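Ribonuclease P protein component 3 (Thermococcus kodakarensis KOD1, PDB 3WYZ) probably serves as a protein subunit of ribonuclease P, the RNA-based enzyme that cleaves the 5' ends of precursor tRNAs to give mature tRNA. Local coordinates at residues L209-Y212 with P213-V217; G199-I202 with P203-R206; I77-V80 with K81-L85; N99-A102 with I103-V107. All coordinates share one frame; numbering follows the deposited sequence.

Overall arrangement
All four contacts are local, each within one continuous stretch at a helix end or along a short helix, in series along the chain. Interactions 3 and 4 belong to consecutive beta-alpha-beta units and share strand 88-92 as a packing surface; their centres lie about 12 Å apart and their side chains touch, I77 and R78 meeting M101. Interaction 4 is the more buried, interaction 3 the more exposed. Both pair an i to i+4 salt bridge with a serine hydroxyl on a backbone carbonyl. Interactions 1 and 2 adjoin in sequence and use amide-guanidinium and carboxylate-backbone bonds instead, though interaction 1 shares the hydroxyl-on-carbonyl bond; interaction 2 lies about 33 Å, centre to centre, from interaction 3.

Interaction 1: L209-Y212 with P213-V217; sequences LNFY and PRTIV
The N210 amide is thrown away from its own backbone nitrogen (chi1 -175°) and the R214 chain bends at chi3, which brings amide and guanidinium side by side, pointing the same way. NH1 of R214 donates to OD1 of N210 at 3.0 Å, and the bond is nearly straight, 171° at the hydrogen. The oxygen sits in the guanidinium plane, whereas the donor stands above the amide carbonyl plane: the bond is well aligned for the guanidinium, but off the lone-pair plane of the amide oxygen. A backbone bond from R214 N to N210 O, 3.3 Å long, ties the same two residues together. CD1 of F211 approaches one face of the guanidinium, offset toward its rim, and lies 4.1 Å from NH2 of R214; the two planes are almost perpendicular, at 88°.

These bonds join N210, just ahead of the weakly bonded helix 211-217, to its first turn. This is the C-terminal helix of the TIM barrel-like chain; it follows helix 202-209 and packs on edge strand 14-18. P213 and I216 touch that strand from the helix, while F8 adds a cation-pi contact to R214. Within the turn, OG1 of T215 donates to F211 O at 3.2 Å and also lies over a face of the F211 ring. The amide of T215 makes weak bonds to the carbonyls of F211 and Y212. P213 has no N-H to offer the turn, and the peptide link itself sets its ring close to CB of Y212. Farther along, CD1 of I216 comes to 3.6 Å from Y212 O.

Interaction 2: G199-I202 with P203-R206; sequences GMEI and PEAR
OE1 of E204 accepts the backbone N-H of E201 at 2.7 Å, the shortest polar bond between the two segments, and at 169° it is nearly straight. The carboxylate oxygen uses its anti lone pair, the one directed away from OE2. It is brought there by CG standing anti to the carbonyl carbon of E204 (chi1 -67°) and a chain extended beyond it, which carries the acid back over the first turn. E201 is the N-cap of helix 202-209, so E204 binds the N-cap residue's own amide, as the N3 residue does in a capping box. The E201 side chain lies alongside that of E204, its CG 3.3 Å from OE1 of E204. An alanine at E204 would probably leave the E201 amide at the N-cap without its side-chain acceptor.

The backbone then settles into regular helical bonding: A205 N donates to E201 O at 2.9 Å, and R206 N to I202 O at 3.1 Å. M200 is modelled in two conformers; in one of them its CE lies near E204, a contact that is therefore doubtful. P203, second in the helix, needs no N-H there, and its ring is set close to CB of I202 by the peptide link between them.

G199, at positive phi, closes helix 188-198 with a Schellman motif, and the segment 200-201 links it to helix 202-209. M200 and E204 both rest on W163 of helix 149-168, and E204 also touches K167 there.

Interaction 3: I77-V80 with K81-L85; sequences IREV and KSRNL
Ionic contact is the loosest element here: E79 and R83, one helical turn apart, form a salt bridge in which OE2 of E79 lies 3.5 Å from NH1 of R83. The oxygen stands well out of the guanidinium plane, so no N-H points at it and the attraction is one of charge alone. E79 gets there by a bend at chi2 (58°), and R83 by bends at chi2 and chi3; the two side chains cross obliquely, their flat groups 38° apart.

Hydrogen bonding is more specific. OG of S82 donates to the carbonyl oxygen of E79 at 2.7 Å, a bond made possible because the hydroxyl lies between the backbone N and the carbonyl carbon (chi1 67°), facing back along the helix. The backbone supplies K81 N to I77 O at 3.1 Å and S82 N to R78 O at 3.0 Å. After these the pattern fades: R83 N reaches V80 O only weakly, and N84, with positive phi, leaves the helical conformation.

Past that point comes an apolar contact. The chain turns so that CD1 of L85 meets CG1 of V80 at 4.2 Å, the side chains crossing at about a right angle; the same CD1 of L85 makes a carbon-oxygen approach of 3.4 Å to V80 O. In the beta-alpha-beta unit of strand 65-70, helix 74-83 and strand 88-92, I77, V80 and the K81 chain meet strand 88-92, whereas L85 meets L55 of helix 48-62. The E79-R83 pair lies beside W48, touched by E79 and in cation-pi contact with R83.

The chemistry thus combines an ion pair without a directed N-H, mainly electrostatic, with a short, directed hydroxyl bond from S82 to E79 O in the last turn.

Interaction 4: N99-A102 with I103-V107; sequences NRMA and IESGV
Helix 96-104 ends in a Schellman motif: G106 has positive phi, its N donates to I103 O, and V107 N makes a weak bond back to A102 O, while E104 N to R100 O at 2.8 Å and S105 N to M101 O carry the regular pattern to the helix end. The charged side chains then meet one turn apart. NE of R100 lies 3.1 Å from OE1 of E104 in a salt bridge, with the two flat groups inclined at 34° and OE2 over one guanidinium face. R100 reaches it by bending at chi3 (66°); E104 comes extended beyond CG. A glutamine in place of E104 would probably leave R100 without its countercharge.

M101 O is gripped twice by S105, by OG at 2.8 Å and by N at 3.0 Å. CE of M101 comes to 3.3 Å from OG of S105, covering the hydroxyl, and M101 also packs on I77 of helix 74-83. At the exit, CG1 of V107 meets CB of A102 at 4.1 Å, both lying on strand 88-92. N99 bonds outward through its amide, notably to G121.

Hydroxyl and amide together satisfy a buried carbonyl, whereas the ion pair lies toward solvent.

Interaction 1: L209-Y212 with P213-V217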
loop_
_atom_site.group_PDB
_atom_site.type_symbol
_atom_site.label_atom_id
_atom_site.label_comp_id
_atom_site.label_asym_id
_atom_site.label_seq_id
_atom_site.Cartn_x
_atom_site.Cartn_y
_atom_site.Cartn_z
ATOM N N LEU A 209 5.915 6.713 7.513
ATOM C CA LEU A 209 5.070 6.097 8.540
ATOM C C LEU A 209 4.245 7.115 9.332
ATOM O O LEU A 209 3.325 6.740 10.056
ATOM C CB LEU A 209 5.928 5.291 9.512
ATOM C CG LEU A 209 6.627 4.046 8.963
ATOM C CD1 LEU A 209 7.452 3.404 10.067
ATOM C CD2 LEU A 209 5.625 3.050 8.383
ATOM N N ASN A 210 4.561 8.397 9.186
ATOM C CA ASN A 210 3.948 9.442 10.003
ATOM C C ASN A 210 3.121 10.387 9.135
ATOM O O ASN A 210 1.885 10.290 9.094
ATOM C CB ASN A 210 5.047 10.184 10.780
ATOM C CG ASN A 210 4.504 11.212 11.760
ATOM O OD1 ASN A 210 3.365 11.671 11.653
ATOM N ND2 ASN A 210 5.332 11.581 12.731
ATOM N N PHE A 211 3.801 11.265 8.408
ATOM C CA PHE A 211 3.143 12.364 7.705
ATOM C C PHE A 211 2.254 11.918 6.547
ATOM O O PHE A 211 1.132 12.397 6.411
ATOM C CB PHE A 211 4.193 13.361 7.210
ATOM C CG PHE A 211 3.625 14.460 6.374
ATOM C CD1 PHE A 211 2.906 15.493 6.961
ATOM C CD2 PHE A 211 3.802 14.462 4.996
ATOM C CE1 PHE A 211 2.373 16.513 6.189
ATOM C CE2 PHE A 211 3.272 15.478 4.221
ATOM C CZ PHE A 211 2.554 16.503 4.818
ATOM N N TYR A 212 2.754 11.020 5.707
ATOM C CA TYR A 212 2.014 10.611 4.511
ATOM C C TYR A 212 0.789 9.745 4.792
ATOM O O TYR A 212 -0.231 9.916 4.131
ATOM C CB TYR A 212 2.938 9.932 3.500
ATOM C CG TYR A 212 3.859 10.910 2.810
ATOM C CD1 TYR A 212 3.370 11.811 1.871
ATOM C CD2 TYR A 212 5.212 10.956 3.120
ATOM C CE1 TYR A 212 4.207 12.714 1.246
ATOM C CE2 TYR A 212 6.055 11.865 2.507
ATOM C CZ TYR A 212 5.551 12.739 1.570
ATOM O OH TYR A 212 6.394 13.637 0.957
ATOM N N PRO A 213 0.880 8.807 5.751
ATOM C CA PRO A 213 -0.326 8.103 6.180
ATOM C C PRO A 213 -1.404 9.040 6.754
ATOM O O PRO A 213 -2.595 8.829 6.507
ATOM C CB PRO A 213 0.201 7.154 7.254
ATOM C CG PRO A 213 1.590 6.854 6.818
ATOM C CD PRO A 213 2.098 8.159 6.272
ATOM N N ARG A 214 -0.986 10.066 7.497
ATOM C CA ARG A 214 -1.908 11.081 8.033
ATOM C C ARG A 214 -2.689 11.825 6.943
ATOM O O ARG A 214 -3.814 12.266 7.166
ATOM C CB ARG A 214 -1.150 12.098 8.888
ATOM C CG ARG A 214 -0.792 11.618 10.291
ATOM C CD ARG A 214 0.342 12.449 10.895
ATOM N NE ARG A 214 0.167 13.886 10.671
ATOM C CZ ARG A 214 1.140 14.799 10.720
ATOM N NH1 ARG A 214 2.395 14.460 10.999
ATOM N NH2 ARG A 214 0.849 16.074 10.489
ATOM N N THR A 215 -2.083 11.968 5.770
ATOM C CA THR A 215 -2.723 12.603 4.614
ATOM C C THR A 215 -3.865 11.767 4.017
ATOM O O THR A 215 -4.679 12.288 3.252
ATOM C CB THR A 215 -1.656 12.899 3.532
ATOM O OG1 THR A 215 -0.662 13.768 4.090
ATOM C CG2 THR A 215 -2.246 13.554 2.291
ATOM N N ILE A 216 -3.913 10.479 4.359
ATOM C CA ILE A 216 -4.873 9.529 3.780
ATOM C C ILE A 216 -5.923 9.042 4.786
ATOM O O ILE A 216 -7.112 8.967 4.456
ATOM C CB ILE A 216 -4.131 8.289 3.223
ATOM C CG1 ILE A 216 -3.059 8.719 2.216
ATOM C CG2 ILE A 216 -5.110 7.310 2.583
ATOM C CD1 ILE A 216 -2.004 7.665 1.959
ATOM N N VAL A 217 -5.475 8.697 5.997
ATOM C CA VAL A 217 -6.320 7.999 6.973
ATOM C C VAL A 217 -7.399 8.848 7.640
ATOM O O VAL A 217 -8.245 8.304 8.344
ATOM C CB VAL A 217 -5.499 7.340 8.109
ATOM C CG1 VAL A 217 -4.553 6.282 7.553
ATOM C CG2 VAL A 217 -4.775 8.389 8.952
#

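Interaction 2: G199-I202 with P203-R206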
loop_
_atom_site.group_PDB
_atom_site.type_symbol
_atom_site.label_atom_id
_atom_site.label_comp_id
_atom_site.label_asym_id
_atom_site.label_seq_id
_atom_site.Cartn_x
_atom_site.Cartn_y
_atom_site.Cartn_z
ATOM N N GLY A 199 17.160 3.573 0.231
ATOM C CA GLY A 199 17.834 4.838 -0.063
ATOM C C GLY A 199 17.193 6.080 0.523
ATOM O O GLY A 199 17.560 7.194 0.143
ATOM N N MET A 200 16.239 5.898 1.437
ATOM C CA MET A 200 15.591 7.018 2.101
ATOM C C MET A 200 16.499 7.577 3.193
ATOM O O MET A 200 17.275 6.848 3.802
ATOM C CB MET A 200 14.255 6.581 2.706
ATOM C CG MET A 200 13.293 5.957 1.707
ATOM S SD MET A 200 11.673 5.626 2.416
ATOM C CE MET A 200 11.085 7.300 2.561
ATOM N N GLU A 201 16.403 8.876 3.433
ATOM C CA GLU A 201 17.083 9.483 4.567
ATOM C C GLU A 201 16.209 9.215 5.789
ATOM O O GLU A 201 15.055 8.790 5.660
ATOM C CB GLU A 201 17.277 10.992 4.370
ATOM C CG GLU A 201 18.060 11.385 3.118
ATOM C CD GLU A 201 19.517 10.942 3.132
ATOM O OE1 GLU A 201 20.030 10.544 4.201
ATOM O OE2 GLU A 201 20.160 11.005 2.060
ATOM N N ILE A 202 16.762 9.464 6.969
ATOM C CA ILE A 202 16.066 9.190 8.224
ATOM C C ILE A 202 14.708 9.915 8.324
ATOM O O ILE A 202 13.701 9.281 8.640
ATOM C CB ILE A 202 16.978 9.487 9.448
ATOM C CG1 ILE A 202 18.093 8.434 9.525
ATOM C CG2 ILE A 202 16.169 9.511 10.743
ATOM C CD1 ILE A 202 19.156 8.690 10.572
ATOM N N PRO A 203 14.672 11.236 8.058
ATOM C CA PRO A 203 13.386 11.941 8.131
ATOM C C PRO A 203 12.390 11.529 7.050
ATOM O O PRO A 203 11.181 11.591 7.278
ATOM C CB PRO A 203 13.771 13.415 7.962
ATOM C CG PRO A 203 15.113 13.402 7.317
ATOM C CD PRO A 203 15.791 12.164 7.821
ATOM N N GLU A 204 12.892 11.101 5.895
ATOM C CA GLU A 204 12.033 10.619 4.813
ATOM C C GLU A 204 11.361 9.309 5.210
ATOM O O GLU A 204 10.150 9.162 5.047
ATOM C CB GLU A 204 12.825 10.445 3.513
ATOM C CG GLU A 204 13.321 11.758 2.915
ATOM C CD GLU A 204 14.286 11.566 1.756
ATOM O OE1 GLU A 204 15.144 10.664 1.826
ATOM O OE2 GLU A 204 14.193 12.323 0.766
ATOM N N ALA A 205 12.141 8.371 5.745
ATOM C CA ALA A 205 11.597 7.103 6.249
ATOM C C ALA A 205 10.548 7.329 7.339
ATOM O O ALA A 205 9.509 6.668 7.362
ATOM C CB ALA A 205 12.713 6.218 6.771
ATOM N N ARG A 206 10.828 8.272 8.232
ATOM C CA ARG A 206 9.892 8.656 9.288
ATOM C C ARG A 206 8.588 9.206 8.713
ATOM O O ARG A 206 7.508 8.875 9.197
ATOM C CB ARG A 206 10.541 9.698 10.206
ATOM C CG ARG A 206 9.735 10.074 11.439
ATOM C CD ARG A 206 10.393 11.211 12.211
ATOM N NE ARG A 206 11.746 10.863 12.641
ATOM C CZ ARG A 206 12.041 10.062 13.666
ATOM N NH1 ARG A 206 11.079 9.502 14.404
ATOM N NH2 ARG A 206 13.315 9.813 13.961
#

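Interaction 3: I77-V80 with K81-L85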
loop_
_atom_site.group_PDB
_atom_site.type_symbol
_atom_site.label_atom_id
_atom_site.label_comp_id
_atom_site.label_asym_id
_atom_site.label_seq_id
_atom_site.Cartn_x
_atom_site.Cartn_y
_atom_site.Cartn_z
ATOM N N ILE A 77 -11.360 -1.183 -11.715
ATOM C CA ILE A 77 -10.783 -0.141 -10.863
ATOM C C ILE A 77 -11.644 1.116 -10.932
ATOM O O ILE A 77 -11.923 1.734 -9.902
ATOM C CB ILE A 77 -9.314 0.196 -11.244
ATOM C CG1 ILE A 77 -8.338 -0.862 -10.708
ATOM C CG2 ILE A 77 -8.892 1.548 -10.673
ATOM C CD1 ILE A 77 -8.467 -2.234 -11.327
ATOM N N ARG A 78 -12.058 1.490 -12.143
ATOM C CA ARG A 78 -12.931 2.652 -12.342
ATOM C C ARG A 78 -14.309 2.414 -11.734
ATOM O O ARG A 78 -14.884 3.305 -11.112
ATOM C CB ARG A 78 -13.087 2.973 -13.832
ATOM C CG ARG A 78 -13.559 4.394 -14.105
ATOM C CD ARG A 78 -13.982 4.599 -15.553
ATOM N NE ARG A 78 -12.920 4.279 -16.512
ATOM C CZ ARG A 78 -12.802 3.135 -17.192
ATOM N NH1 ARG A 78 -13.681 2.144 -17.049
ATOM N NH2 ARG A 78 -11.785 2.979 -18.035
ATOM N N GLU A 79 -14.828 1.204 -11.919
ATOM C CA GLU A 79 -16.168 0.859 -11.455
ATOM C C GLU A 79 -16.269 0.900 -9.933
ATOM O O GLU A 79 -17.237 1.427 -9.393
ATOM C CB GLU A 79 -16.576 -0.524 -11.984
ATOM C CG GLU A 79 -18.034 -0.895 -11.741
ATOM C CD GLU A 79 -19.025 0.086 -12.356
ATOM O OE1 GLU A 79 -18.753 0.613 -13.457
ATOM O OE2 GLU A 79 -20.085 0.326 -11.736
ATOM N N VAL A 80 -15.265 0.354 -9.252
ATOM C CA VAL A 80 -15.223 0.364 -7.786
ATOM C C VAL A 80 -15.016 1.785 -7.241
ATOM O O VAL A 80 -15.616 2.162 -6.237
ATOM C CB VAL A 80 -14.123 -0.578 -7.250
ATOM C CG1 VAL A 80 -13.979 -0.453 -5.739
ATOM C CG2 VAL A 80 -14.429 -2.023 -7.625
ATOM N N LYS A 81 -14.173 2.564 -7.913
ATOM C CA LYS A 81 -13.913 3.950 -7.526
ATOM C C LYS A 81 -15.163 4.836 -7.630
ATOM O O LYS A 81 -15.344 5.753 -6.824
ATOM C CB LYS A 81 -12.787 4.535 -8.390
ATOM C CG LYS A 81 -12.296 5.914 -7.966
ATOM C CD LYS A 81 -11.546 5.859 -6.644
ATOM C CE LYS A 81 -11.039 7.232 -6.230
ATOM N NZ LYS A 81 -12.124 8.098 -5.690
ATOM N N SER A 82 -16.016 4.559 -8.616
ATOM C CA SER A 82 -17.217 5.374 -8.860
ATOM C C SER A 82 -18.304 5.228 -7.786
ATOM O O SER A 82 -19.134 6.124 -7.624
ATOM C CB SER A 82 -17.815 5.046 -10.232
ATOM O OG SER A 82 -18.326 3.724 -10.263
ATOM N N ARG A 83 -18.299 4.113 -7.057
ATOM C CA ARG A 83 -19.342 3.841 -6.063
ATOM C C ARG A 83 -19.089 4.575 -4.741
ATOM O O ARG A 83 -20.012 4.742 -3.945
ATOM C CB ARG A 83 -19.484 2.336 -5.797
ATOM C CG ARG A 83 -19.398 1.423 -7.016
ATOM C CD ARG A 83 -20.315 1.825 -8.164
ATOM N NE ARG A 83 -21.711 1.455 -7.925
ATOM C CZ ARG A 83 -22.703 1.620 -8.801
ATOM N NH1 ARG A 83 -22.471 2.158 -9.996
ATOM N NH2 ARG A 83 -23.939 1.247 -8.480
ATOM N N ASN A 84 -17.846 5.001 -4.511
ATOM C CA ASN A 84 -17.464 5.743 -3.302
ATOM C C ASN A 84 -17.811 5.007 -2.001
ATOM O O ASN A 84 -18.730 5.402 -1.279
ATOM C CB ASN A 84 -18.091 7.146 -3.306
ATOM C CG ASN A 84 -17.671 7.979 -4.511
ATOM O OD1 ASN A 84 -16.599 7.779 -5.084
ATOM N ND2 ASN A 84 -18.519 8.929 -4.893
ATOM N N LEU A 85 -17.057 3.950 -1.706
ATOM C CA LEU A 85 -17.298 3.110 -0.529
ATOM C C LEU A 85 -16.576 3.674 0.689
ATOM O O LEU A 85 -15.606 4.422 0.552
ATOM C CB LEU A 85 -16.827 1.672 -0.777
ATOM C CG LEU A 85 -17.547 0.883 -1.882
ATOM C CD1 LEU A 85 -16.934 1.150 -3.249
ATOM C CD2 LEU A 85 -17.530 -0.612 -1.591
#

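Interaction 4: N99-A102 with I103-V107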
loop_
_atom_site.group_PDB
_atom_site.type_symbol
_atom_site.label_atom_id
_atom_site.label_comp_id
_atom_site.label_asym_id
_atom_site.label_seq_id
_atom_site.Cartn_x
_atom_site.Cartn_y
_atom_site.Cartn_z
ATOM N N ASN A 99 -1.233 -1.017 -13.042
ATOM C CA ASN A 99 -0.444 0.067 -12.470
ATOM C C ASN A 99 -0.869 1.427 -13.021
ATOM O O ASN A 99 -1.028 2.376 -12.262
ATOM C CB ASN A 99 1.053 -0.144 -12.730
ATOM C CG ASN A 99 1.647 -1.262 -11.897
ATOM O OD1 ASN A 99 0.943 -1.949 -11.176
ATOM N ND2 ASN A 99 2.952 -1.455 -12.010
ATOM N N ARG A 100 -1.055 1.509 -14.335
ATOM C CA ARG A 100 -1.467 2.751 -14.992
ATOM C C ARG A 100 -2.899 3.145 -14.633
ATOM O O ARG A 100 -3.161 4.305 -14.305
ATOM C CB ARG A 100 -1.329 2.618 -16.512
ATOM C CG ARG A 100 -1.474 3.928 -17.281
ATOM C CD ARG A 100 -1.898 3.692 -18.728
ATOM N NE ARG A 100 -3.252 3.136 -18.813
ATOM C CZ ARG A 100 -3.879 2.811 -19.944
ATOM N NH1 ARG A 100 -3.291 2.980 -21.127
ATOM N NH2 ARG A 100 -5.112 2.314 -19.892
ATOM N N MET A 101 -3.818 2.184 -14.693
ATOM C CA MET A 101 -5.236 2.453 -14.433
ATOM C C MET A 101 -5.508 2.805 -12.971
ATOM O O MET A 101 -6.417 3.581 -12.678
ATOM C CB MET A 101 -6.095 1.251 -14.832
ATOM C CG MET A 101 -7.599 1.515 -14.777
ATOM S SD MET A 101 -8.125 2.863 -15.859
ATOM C CE MET A 101 -9.864 2.965 -15.453
ATOM N N ALA A 102 -4.736 2.219 -12.060
ATOM C CA ALA A 102 -4.826 2.571 -10.645
ATOM C C ALA A 102 -4.447 4.035 -10.431
ATOM O O ALA A 102 -5.110 4.745 -9.676
ATOM C CB ALA A 102 -3.929 1.668 -9.822
ATOM N N ILE A 103 -3.390 4.475 -11.109
ATOM C CA ILE A 103 -2.937 5.863 -11.050
ATOM C C ILE A 103 -3.962 6.788 -11.695
ATOM O O ILE A 103 -4.353 7.796 -11.097
ATOM C CB ILE A 103 -1.581 6.066 -11.772
ATOM C CG1 ILE A 103 -0.455 5.262 -11.091
ATOM C CG2 ILE A 103 -1.220 7.551 -11.845
ATOM C CD1 ILE A 103 -0.192 5.631 -9.648
ATOM N N GLU A 104 -4.372 6.444 -12.918
ATOM C CA GLU A 104 -5.310 7.268 -13.698
ATOM C C GLU A 104 -6.636 7.510 -12.970
ATOM O O GLU A 104 -7.180 8.614 -13.010
ATOM C CB GLU A 104 -5.572 6.637 -15.077
ATOM C CG GLU A 104 -4.423 6.808 -16.065
ATOM C CD GLU A 104 -4.616 6.051 -17.377
ATOM O OE1 GLU A 104 -5.330 5.018 -17.399
ATOM O OE2 GLU A 104 -4.033 6.482 -18.396
ATOM N N SER A 105 -7.130 6.485 -12.282
ATOM C CA SER A 105 -8.409 6.561 -11.580
ATOM C C SER A 105 -8.380 7.308 -10.237
ATOM O O SER A 105 -9.422 7.470 -9.609
ATOM C CB SER A 105 -8.955 5.154 -11.367
ATOM O OG SER A 105 -9.084 4.498 -12.613
ATOM N N GLY A 106 -7.209 7.765 -9.798
ATOM C CA GLY A 106 -7.105 8.537 -8.558
ATOM C C GLY A 106 -7.365 7.688 -7.326
ATOM O O GLY A 106 -8.056 8.101 -6.396
ATOM N N VAL A 107 -6.804 6.489 -7.328
ATOM C CA VAL A 107 -6.954 5.560 -6.220
ATOM C C VAL A 107 -6.073 6.027 -5.050
ATOM O O VAL A 107 -5.116 6.782 -5.249
ATOM C CB VAL A 107 -6.596 4.121 -6.684
ATOM C CG1 VAL A 107 -5.119 3.798 -6.483
ATOM C CG2 VAL A 107 -7.462 3.108 -5.989
#